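Local atomic coordinates of SusD-like protein BACOVA_02651 (Bacteroides ovatus, PDB entry 5E75), a protein that binds polysaccharide at the cell surface and probably captures xyloglucan there before its transport into the periplasm for degradation. Residues 58-63 and 69-74. Numbering follows the deposited sequence.
Sequences PQFVTF and DENLSG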
loop_
_atom_site.group_PDB
_atom_site.type_symbol
_atom_site.label_atom_id
_atom_site.label_comp_id
_atom_site.label_asym_id
_atom_site.label_seq_id
_atom_site.Cartn_x
_atom_site.Cartn_y
_atom_site.Cartn_z
ATOM N N PRO A 58 13.036 -8.872 -9.512
ATOM C CA PRO A 58 13.836 -9.056 -8.294
ATOM C C PRO A 58 14.672 -7.826 -7.954
ATOM O O PRO A 58 15.036 -7.614 -6.790
ATOM C CB PRO A 58 14.743 -10.236 -8.649
ATOM C CG PRO A 58 14.826 -10.222 -10.121
ATOM C CD PRO A 58 13.462 -9.806 -10.581
ATOM N N GLN A 59 14.977 -7.028 -8.971
ATOM C CA GLN A 59 15.813 -5.853 -8.772
ATOM C C GLN A 59 15.206 -4.859 -7.782
ATOM O O GLN A 59 15.937 -4.104 -7.155
ATOM C CB GLN A 59 16.126 -5.145 -10.098
ATOM C CG GLN A 59 14.914 -4.657 -10.878
ATOM C CD GLN A 59 14.327 -5.700 -11.817
ATOM O OE1 GLN A 59 14.609 -6.890 -11.703
ATOM N NE2 GLN A 59 13.510 -5.245 -12.761
ATOM N N PHE A 60 13.884 -4.844 -7.656
ATOM C CA PHE A 60 13.248 -3.970 -6.686
ATOM C C PHE A 60 13.533 -4.395 -5.256
ATOM O O PHE A 60 13.650 -3.559 -4.354
ATOM C CB PHE A 60 11.739 -3.850 -6.949
ATOM C CG PHE A 60 11.431 -2.928 -8.070
ATOM C CD1 PHE A 60 11.527 -3.365 -9.372
ATOM C CD2 PHE A 60 11.123 -1.589 -7.830
ATOM C CE1 PHE A 60 11.292 -2.504 -10.416
ATOM C CE2 PHE A 60 10.886 -0.725 -8.875
ATOM C CZ PHE A 60 10.969 -1.178 -10.158
ATOM N N VAL A 61 13.677 -5.699 -5.057
ATOM C CA VAL A 61 13.969 -6.275 -3.754
ATOM C C VAL A 61 15.454 -6.136 -3.404
ATOM O O VAL A 61 15.822 -5.931 -2.245
ATOM C CB VAL A 61 13.578 -7.769 -3.691
ATOM C CG1 VAL A 61 13.707 -8.296 -2.256
ATOM C CG2 VAL A 61 12.167 -7.987 -4.203
ATOM N N THR A 62 16.316 -6.281 -4.407
ATOM C CA THR A 62 17.754 -6.305 -4.168
ATOM C C THR A 62 18.450 -4.963 -4.414
ATOM O O THR A 62 19.663 -4.852 -4.291
ATOM C CB THR A 62 18.426 -7.397 -5.015
ATOM O OG1 THR A 62 18.295 -7.062 -6.403
ATOM C CG2 THR A 62 17.774 -8.746 -4.759
ATOM N N PHE A 63 17.669 -3.934 -4.727
ATOM C CA PHE A 63 18.186 -2.580 -4.945
ATOM C C PHE A 63 19.118 -2.480 -6.151
ATOM O O PHE A 63 20.214 -1.916 -6.073
ATOM C CB PHE A 63 18.828 -2.001 -3.675
ATOM C CG PHE A 63 17.843 -1.742 -2.576
ATOM C CD1 PHE A 63 17.166 -0.535 -2.510
ATOM C CD2 PHE A 63 17.571 -2.707 -1.631
ATOM C CE1 PHE A 63 16.242 -0.295 -1.520
ATOM C CE2 PHE A 63 16.658 -2.479 -0.614
ATOM C CZ PHE A 63 15.979 -1.270 -0.564
ATOM N N ASP A 69 13.562 0.809 -16.218
ATOM C CA ASP A 69 12.569 -0.134 -15.735
ATOM C C ASP A 69 11.128 0.320 -16.032
ATOM O O ASP A 69 10.725 1.453 -15.716
ATOM C CB ASP A 69 12.759 -0.342 -14.237
ATOM C CG ASP A 69 12.121 -1.603 -13.742
ATOM O OD1 ASP A 69 10.880 -1.639 -13.647
ATOM O OD2 ASP A 69 12.872 -2.562 -13.429
ATOM N N GLU A 70 10.347 -0.579 -16.620
ATOM C CA GLU A 70 8.972 -0.266 -17.019
ATOM C C GLU A 70 8.081 0.051 -15.817
ATOM O O GLU A 70 7.097 0.773 -15.935
ATOM C CB GLU A 70 8.376 -1.418 -17.841
ATOM C CG GLU A 70 8.203 -2.733 -17.084
ATOM C CD GLU A 70 9.401 -3.668 -17.219
ATOM O OE1 GLU A 70 10.528 -3.180 -17.478
ATOM O OE2 GLU A 70 9.208 -4.896 -17.073
ATOM N N ASN A 71 8.424 -0.463 -14.649
ATOM C CA ASN A 71 7.635 -0.159 -13.473
ATOM C C ASN A 71 7.763 1.298 -13.059
ATOM O O ASN A 71 6.815 1.862 -12.522
ATOM C CB ASN A 71 8.036 -1.064 -12.307
ATOM C CG ASN A 71 7.630 -2.489 -12.535
ATOM O OD1 ASN A 71 6.445 -2.813 -12.544
ATOM N ND2 ASN A 71 8.607 -3.350 -12.766
ATOM N N LEU A 72 8.918 1.912 -13.304
ATOM C CA LEU A 72 9.096 3.315 -12.970
ATOM C C LEU A 72 8.252 4.197 -13.877
ATOM O O LEU A 72 7.590 5.106 -13.406
ATOM C CB LEU A 72 10.570 3.726 -13.048
ATOM C CG LEU A 72 11.512 2.978 -12.103
ATOM C CD1 LEU A 72 12.937 3.449 -12.343
ATOM C CD2 LEU A 72 11.108 3.202 -10.657
ATOM N N SER A 73 8.282 3.926 -15.180
ATOM C CA SER A 73 7.519 4.731 -16.116
ATOM C C SER A 73 6.020 4.504 -15.906
ATOM O O SER A 73 5.236 5.448 -15.950
ATOM C CB SER A 73 7.964 4.437 -17.545
ATOM O OG SER A 73 7.917 3.065 -17.804
ATOM N N GLY A 74 5.618 3.268 -15.636
ATOM C CA GLY A 74 4.222 2.968 -15.391
ATOM C C GLY A 74 3.723 3.652 -14.128
ATOM O O GLY A 74 2.638 4.225 -14.107
#
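Gln59 and Phe60, on the short, weakly bonded helix 58-62, face Asp69 and Asn71 at the start of helix 70-95, the backbones standing well apart with 9.6 Å from Gln59 CA to Asp69 CA, so side chains alone span the gap. The Gln59 amide donates NE2-H to Asp69 OD2 over 2.8 Å, a nearly straight bond (164°). The carboxylate oxygen lies in the amide plane and is met almost along its C-O bond; the two flat groups are turned 60° apart. With CG between its backbone N and carbonyl carbon, and the chain bent at chi2 (-88°), Gln59 brings its amide to the carboxylate. Asp69 is the N-cap of helix 70-95, one of the long helices of the largely helical, TPR-related SusD-like fold. Its other oxygen, OD1, takes the capping bond from Asn71 N (2.9 Å) on the anti lone pair and a second bond from Asn71 ND2 (3.0 Å) on the syn one. Three N-H groups thus fix the rotation of this buried carboxylate and would be expected to favour its charged form. The edge of the Phe60 ring meets the same carboxylate: CE1 is 3.4 Å from both Asp69 OD1 and OD2, OD1 lying in the ring plane, and the two planes are nearly perpendicular. Beside this, Phe60 CZ packs on Asn71 CB at 3.6 Å, and CE2 reaches Leu72 CD2 at 4.3 Å. Pro42 of helix 40-46 touches both Phe60 and Asn71.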